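Local coordinates for ABC transporter binding protein AcbH (Actinoplanes, PDB 3OO8), which binds beta-D-galactopyranose outside the cell as the solute receptor of an ABC transporter, at residues 193-206 / 217-229. The protein carries 2 engineered substitutions. Numbering follows the deposited sequence.
Sequences TFDILNLRINGYDY and WTDPGVTKVFDQW
Over one face of the Trp229 indole lies the methyl of Thr193, a CH-pi contact with CG2 3.6 Å from the centroid of the six-membered ring. Thr193 CG2 stands anti to its own backbone N, which turns the methyl onto the indole, while Leu197 CD1 packs against Trp229 CB. The Phe194 ring takes Phe226 CE2 and Val222 CG1 at its edge, and its CZ lies obliquely 3.6 Å from Trp217 CZ3, making an aromatic cluster. With an alanine at Trp229, the Thr193 methyl would probably lose its aromatic cover, a gap would open beside Leu197, and Gln236 would lose its indole partner. Tyr206 carries Asn202 CG over one face, and at its edge OH donates to Asp219 OD2 (2.7 Å). Gly221 N reaches that same oxygen from the opposite face of the carboxylate, an N-cap bond of 2.9 Å: two donors on one atom. Between these ends Val225 sits as a knob among Phe194, Leu197, Asn198 and Ile201. The axes of 193-201 and 220-229 cross at 116°, 9.3 Å apart. Helix 204-212, next after 193-201, lays Leu210 on Phe194 and Val222; within the class 2 binding-protein fold, helices 377-392 and 396-413 pack on the pair through Ile387 and Ile399.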
loop_
_atom_site.group_PDB
_atom_site.type_symbol
_atom_site.label_atom_id
_atom_site.label_comp_id
_atom_site.label_asym_id
_atom_site.label_seq_id
_atom_site.Cartn_x
_atom_site.Cartn_y
_atom_site.Cartn_z
ATOM N N THR A 193 -6.113 0.113 9.720
ATOM C CA THR A 193 -5.870 0.255 11.150
ATOM C C THR A 193 -5.375 -1.084 11.738
ATOM O O THR A 193 -4.453 -1.103 12.567
ATOM C CB THR A 193 -7.108 0.794 11.883
ATOM O OG1 THR A 193 -7.268 2.170 11.510
ATOM C CG2 THR A 193 -6.899 0.703 13.378
ATOM N N PHE A 194 -5.984 -2.189 11.316
ATOM C CA PHE A 194 -5.496 -3.494 11.758
ATOM C C PHE A 194 -4.017 -3.644 11.390
ATOM O O PHE A 194 -3.171 -3.972 12.246
ATOM C CB PHE A 194 -6.272 -4.685 11.175
ATOM C CG PHE A 194 -5.706 -5.999 11.634
ATOM C CD1 PHE A 194 -6.160 -6.601 12.813
ATOM C CD2 PHE A 194 -4.651 -6.598 10.937
ATOM C CE1 PHE A 194 -5.603 -7.768 13.264
ATOM C CE2 PHE A 194 -4.059 -7.771 11.407
ATOM C CZ PHE A 194 -4.552 -8.358 12.565
ATOM N N ASP A 195 -3.716 -3.366 10.125
ATOM C CA ASP A 195 -2.347 -3.512 9.649
ATOM C C ASP A 195 -1.343 -2.705 10.451
ATOM O O ASP A 195 -0.283 -3.205 10.824
ATOM C CB ASP A 195 -2.226 -3.067 8.199
ATOM C CG ASP A 195 -2.973 -3.959 7.232
ATOM O OD1 ASP A 195 -3.411 -5.090 7.552
ATOM O OD2 ASP A 195 -3.080 -3.449 6.062
ATOM N N ILE A 196 -1.637 -1.434 10.681
ATOM C CA ILE A 196 -0.644 -0.575 11.330
ATOM C C ILE A 196 -0.456 -0.939 12.812
ATOM O O ILE A 196 0.678 -0.893 13.321
ATOM C CB ILE A 196 -0.933 0.940 11.102
ATOM C CG1 ILE A 196 0.308 1.809 11.334
ATOM C CG2 ILE A 196 -2.133 1.467 11.934
ATOM C CD1 ILE A 196 1.581 1.384 10.578
ATOM N N LEU A 197 -1.551 -1.255 13.513
ATOM C CA LEU A 197 -1.450 -1.731 14.905
ATOM C C LEU A 197 -0.588 -2.995 14.954
ATOM O O LEU A 197 0.282 -3.107 15.820
ATOM C CB LEU A 197 -2.819 -2.011 15.492
ATOM C CG LEU A 197 -3.633 -0.742 15.705
ATOM C CD1 LEU A 197 -4.977 -1.177 16.219
ATOM C CD2 LEU A 197 -2.985 0.168 16.763
ATOM N N ASN A 198 -0.842 -3.933 14.044
ATOM C CA ASN A 198 -0.040 -5.164 13.997
ATOM C C ASN A 198 1.442 -4.898 13.720
ATOM O O ASN A 198 2.326 -5.456 14.411
ATOM C CB ASN A 198 -0.658 -6.154 12.987
ATOM C CG ASN A 198 -0.262 -7.598 13.250
ATOM O OD1 ASN A 198 -0.035 -8.000 14.396
ATOM N ND2 ASN A 198 -0.278 -8.419 12.186
ATOM N N LEU A 199 1.735 -4.016 12.760
ATOM C CA LEU A 199 3.138 -3.644 12.439
ATOM C C LEU A 199 3.833 -2.946 13.606
ATOM O O LEU A 199 5.034 -3.072 13.758
ATOM C CB LEU A 199 3.172 -2.682 11.249
ATOM C CG LEU A 199 2.747 -3.284 9.907
ATOM C CD1 LEU A 199 2.589 -2.237 8.821
ATOM C CD2 LEU A 199 3.766 -4.345 9.468
ATOM N N ARG A 200 3.079 -2.158 14.375
ATOM C CA ARG A 200 3.657 -1.411 15.503
ATOM C C ARG A 200 3.802 -2.249 16.772
ATOM O O ARG A 200 4.711 -1.973 17.548
ATOM C CB ARG A 200 2.750 -0.221 15.833
ATOM C CG ARG A 200 2.835 0.841 14.749
ATOM C CD ARG A 200 4.088 1.730 14.891
ATOM N NE ARG A 200 4.039 2.873 13.969
ATOM C CZ ARG A 200 4.398 2.826 12.690
ATOM N NH1 ARG A 200 4.889 1.707 12.150
ATOM N NH2 ARG A 200 4.284 3.910 11.950
ATOM N N ILE A 201 2.909 -3.219 16.991
ATOM C CA ILE A 201 2.936 -4.074 18.209
ATOM C C ILE A 201 3.792 -5.325 17.995
ATOM O O ILE A 201 4.677 -5.628 18.815
ATOM C CB ILE A 201 1.514 -4.494 18.600
ATOM C CG1 ILE A 201 0.759 -3.232 18.992
ATOM C CG2 ILE A 201 1.505 -5.441 19.825
ATOM C CD1 ILE A 201 -0.755 -3.428 19.095
ATOM N N ASN A 202 3.510 -6.025 16.886
ATOM C CA ASN A 202 4.116 -7.326 16.580
ATOM C C ASN A 202 5.228 -7.332 15.535
ATOM O O ASN A 202 6.040 -8.269 15.486
ATOM C CB ASN A 202 3.028 -8.340 16.208
ATOM C CG ASN A 202 2.004 -8.524 17.320
ATOM O OD1 ASN A 202 0.788 -8.356 17.108
ATOM N ND2 ASN A 202 2.489 -8.790 18.523
ATOM N N GLY A 203 5.259 -6.309 14.677
ATOM C CA GLY A 203 6.319 -6.174 13.711
ATOM C C GLY A 203 5.970 -6.760 12.352
ATOM O O GLY A 203 4.938 -7.413 12.179
ATOM N N TYR A 204 6.856 -6.512 11.384
ATOM C CA TYR A 204 6.601 -6.851 9.975
ATOM C C TYR A 204 6.613 -8.358 9.733
ATOM O O TYR A 204 5.730 -8.908 9.063
ATOM C CB TYR A 204 7.670 -6.206 9.085
ATOM C CG TYR A 204 7.511 -6.508 7.611
ATOM C CD1 TYR A 204 6.677 -5.751 6.808
ATOM C CD2 TYR A 204 8.254 -7.513 7.014
ATOM C CE1 TYR A 204 6.538 -6.027 5.452
ATOM C CE2 TYR A 204 8.114 -7.789 5.655
ATOM C CZ TYR A 204 7.273 -7.037 4.890
ATOM O OH TYR A 204 7.150 -7.330 3.548
ATOM N N ASP A 205 7.645 -9.027 10.247
ATOM C CA ASP A 205 7.745 -10.460 10.022
ATOM C C ASP A 205 6.520 -11.219 10.520
ATOM O O ASP A 205 5.958 -12.079 9.821
ATOM C CB ASP A 205 9.007 -11.012 10.676
ATOM C CG ASP A 205 10.276 -10.588 9.948
ATOM O OD1 ASP A 205 10.200 -10.198 8.756
ATOM O OD2 ASP A 205 11.351 -10.653 10.583
ATOM N N TYR A 206 6.063 -10.864 11.719
ATOM C CA TYR A 206 4.815 -11.431 12.247
ATOM C C TYR A 206 3.580 -11.079 11.410
ATOM O O TYR A 206 2.730 -11.931 11.168
ATOM C CB TYR A 206 4.579 -10.902 13.679
ATOM C CG TYR A 206 3.330 -11.436 14.350
ATOM C CD1 TYR A 206 3.379 -12.565 15.160
ATOM C CD2 TYR A 206 2.103 -10.772 14.244
ATOM C CE1 TYR A 206 2.227 -13.048 15.787
ATOM C CE2 TYR A 206 0.952 -11.268 14.831
ATOM C CZ TYR A 206 1.023 -12.374 15.649
ATOM O OH TYR A 206 -0.093 -12.848 16.272
ATOM N N TRP A 217 -5.043 -16.880 13.434
ATOM C CA TRP A 217 -5.748 -15.676 13.852
ATOM C C TRP A 217 -6.091 -15.714 15.314
ATOM O O TRP A 217 -6.483 -14.694 15.836
ATOM C CB TRP A 217 -6.987 -15.424 12.997
ATOM C CG TRP A 217 -6.577 -14.947 11.616
ATOM C CD1 TRP A 217 -6.202 -15.731 10.562
ATOM C CD2 TRP A 217 -6.402 -13.586 11.205
ATOM N NE1 TRP A 217 -5.849 -14.927 9.488
ATOM C CE2 TRP A 217 -5.949 -13.612 9.868
ATOM C CE3 TRP A 217 -6.611 -12.340 11.836
ATOM C CZ2 TRP A 217 -5.712 -12.441 9.130
ATOM C CZ3 TRP A 217 -6.371 -11.155 11.090
ATOM C CH2 TRP A 217 -5.925 -11.230 9.755
ATOM N N THR A 218 -5.951 -16.875 15.949
ATOM C CA THR A 218 -6.193 -17.033 17.382
ATOM C C THR A 218 -4.946 -16.718 18.203
ATOM O O THR A 218 -4.970 -16.802 19.437
ATOM C CB THR A 218 -6.640 -18.466 17.697
ATOM O OG1 THR A 218 -5.824 -19.381 16.941
ATOM C CG2 THR A 218 -8.096 -18.646 17.328
ATOM N N ASP A 219 -3.857 -16.354 17.528
ATOM C CA ASP A 219 -2.609 -16.106 18.239
ATOM C C ASP A 219 -2.725 -14.930 19.195
ATOM O O ASP A 219 -3.432 -13.974 18.892
ATOM C CB ASP A 219 -1.489 -15.835 17.249
ATOM C CG ASP A 219 -0.136 -15.789 17.917
ATOM O OD1 ASP A 219 0.431 -16.877 18.153
ATOM O OD2 ASP A 219 0.380 -14.678 18.170
ATOM N N PRO A 220 -2.040 -14.986 20.359
ATOM C CA PRO A 220 -2.223 -13.849 21.269
ATOM C C PRO A 220 -1.774 -12.504 20.694
ATOM O O PRO A 220 -2.221 -11.478 21.181
ATOM C CB PRO A 220 -1.339 -14.209 22.469
ATOM C CG PRO A 220 -1.315 -15.710 22.475
ATOM C CD PRO A 220 -1.374 -16.128 21.017
ATOM N N GLY A 221 -0.877 -12.503 19.707
ATOM C CA GLY A 221 -0.465 -11.221 19.113
ATOM C C GLY A 221 -1.646 -10.502 18.477
ATOM O O GLY A 221 -1.654 -9.263 18.389
ATOM N N VAL A 222 -2.602 -11.283 17.977
ATOM C CA VAL A 222 -3.808 -10.735 17.373
ATOM C C VAL A 222 -4.727 -10.174 18.443
ATOM O O VAL A 222 -5.365 -9.132 18.256
ATOM C CB VAL A 222 -4.520 -11.766 16.473
ATOM C CG1 VAL A 222 -5.817 -11.211 15.960
ATOM C CG2 VAL A 222 -3.633 -12.084 15.294
ATOM N N THR A 223 -4.812 -10.870 19.571
ATOM C CA THR A 223 -5.588 -10.357 20.691
ATOM C C THR A 223 -5.026 -9.012 21.114
ATOM O O THR A 223 -5.790 -8.084 21.384
ATOM C CB THR A 223 -5.531 -11.305 21.914
ATOM O OG1 THR A 223 -5.761 -12.657 21.479
ATOM C CG2 THR A 223 -6.627 -10.900 22.919
ATOM N N LYS A 224 -3.713 -8.895 21.124
ATOM C CA LYS A 224 -3.061 -7.651 21.538
ATOM C C LYS A 224 -3.355 -6.507 20.594
ATOM O O LYS A 224 -3.492 -5.354 21.041
ATOM C CB LYS A 224 -1.568 -7.840 21.682
ATOM C CG LYS A 224 -1.130 -8.637 22.902
ATOM C CD LYS A 224 0.373 -8.701 22.900
ATOM C CE LYS A 224 0.845 -8.767 21.455
ATOM N NZ LYS A 224 2.182 -9.339 21.280
ATOM N N VAL A 225 -3.422 -6.804 19.296
ATOM C CA VAL A 225 -3.867 -5.794 18.321
ATOM C C VAL A 225 -5.249 -5.247 18.636
ATOM O O VAL A 225 -5.457 -4.033 18.698
ATOM C CB VAL A 225 -3.811 -6.306 16.864
ATOM C CG1 VAL A 225 -4.532 -5.321 15.908
ATOM C CG2 VAL A 225 -2.377 -6.535 16.439
ATOM N N PHE A 226 -6.193 -6.146 18.866
ATOM C CA PHE A 226 -7.562 -5.719 19.120
ATOM C C PHE A 226 -7.722 -5.034 20.478
ATOM O O PHE A 226 -8.546 -4.103 20.635
ATOM C CB PHE A 226 -8.545 -6.882 18.886
ATOM C CG PHE A 226 -8.838 -7.163 17.409
ATOM C CD1 PHE A 226 -9.611 -6.291 16.648
ATOM C CD2 PHE A 226 -8.355 -8.324 16.804
ATOM C CE1 PHE A 226 -9.877 -6.554 15.301
ATOM C CE2 PHE A 226 -8.638 -8.603 15.465
ATOM C CZ PHE A 226 -9.382 -7.728 14.715
ATOM N N ASP A 227 -6.950 -5.489 21.457
ATOM C CA ASP A 227 -6.911 -4.850 22.782
ATOM C C ASP A 227 -6.426 -3.414 22.650
ATOM O O ASP A 227 -7.015 -2.508 23.241
ATOM C CB ASP A 227 -6.086 -5.653 23.791
ATOM C CG ASP A 227 -6.810 -6.912 24.260
ATOM O OD1 ASP A 227 -8.043 -6.989 24.147
ATOM O OD2 ASP A 227 -6.135 -7.831 24.768
ATOM N N GLN A 228 -5.415 -3.184 21.812
ATOM C CA GLN A 228 -4.948 -1.809 21.594
ATOM C C GLN A 228 -6.029 -1.001 20.887
ATOM O O GLN A 228 -6.245 0.184 21.166
ATOM C CB GLN A 228 -3.658 -1.793 20.750
ATOM C CG GLN A 228 -2.828 -0.512 20.929
ATOM C CD GLN A 228 -1.719 -0.600 21.990
ATOM O OE1 GLN A 228 -1.383 -1.679 22.503
ATOM N NE2 GLN A 228 -1.097 0.545 22.275
ATOM N N TRP A 229 -6.738 -1.648 19.974
ATOM C CA TRP A 229 -7.766 -0.954 19.206
ATOM C C TRP A 229 -8.933 -0.561 20.121
ATOM O O TRP A 229 -9.606 0.453 19.874
ATOM C CB TRP A 229 -8.261 -1.844 18.060
ATOM C CG TRP A 229 -8.929 -1.126 16.920
ATOM C CD1 TRP A 229 -9.623 0.084 16.960
ATOM C CD2 TRP A 229 -9.071 -1.615 15.591
ATOM N NE1 TRP A 229 -10.130 0.372 15.715
ATOM C CE2 TRP A 229 -9.804 -0.650 14.851
ATOM C CE3 TRP A 229 -8.611 -2.772 14.936
ATOM C CZ2 TRP A 229 -10.107 -0.815 13.495
ATOM C CZ3 TRP A 229 -8.917 -2.944 13.574
ATOM C CH2 TRP A 229 -9.633 -1.958 12.861
HETATM O O HOH W 1 5.023 -8.467 20.441
#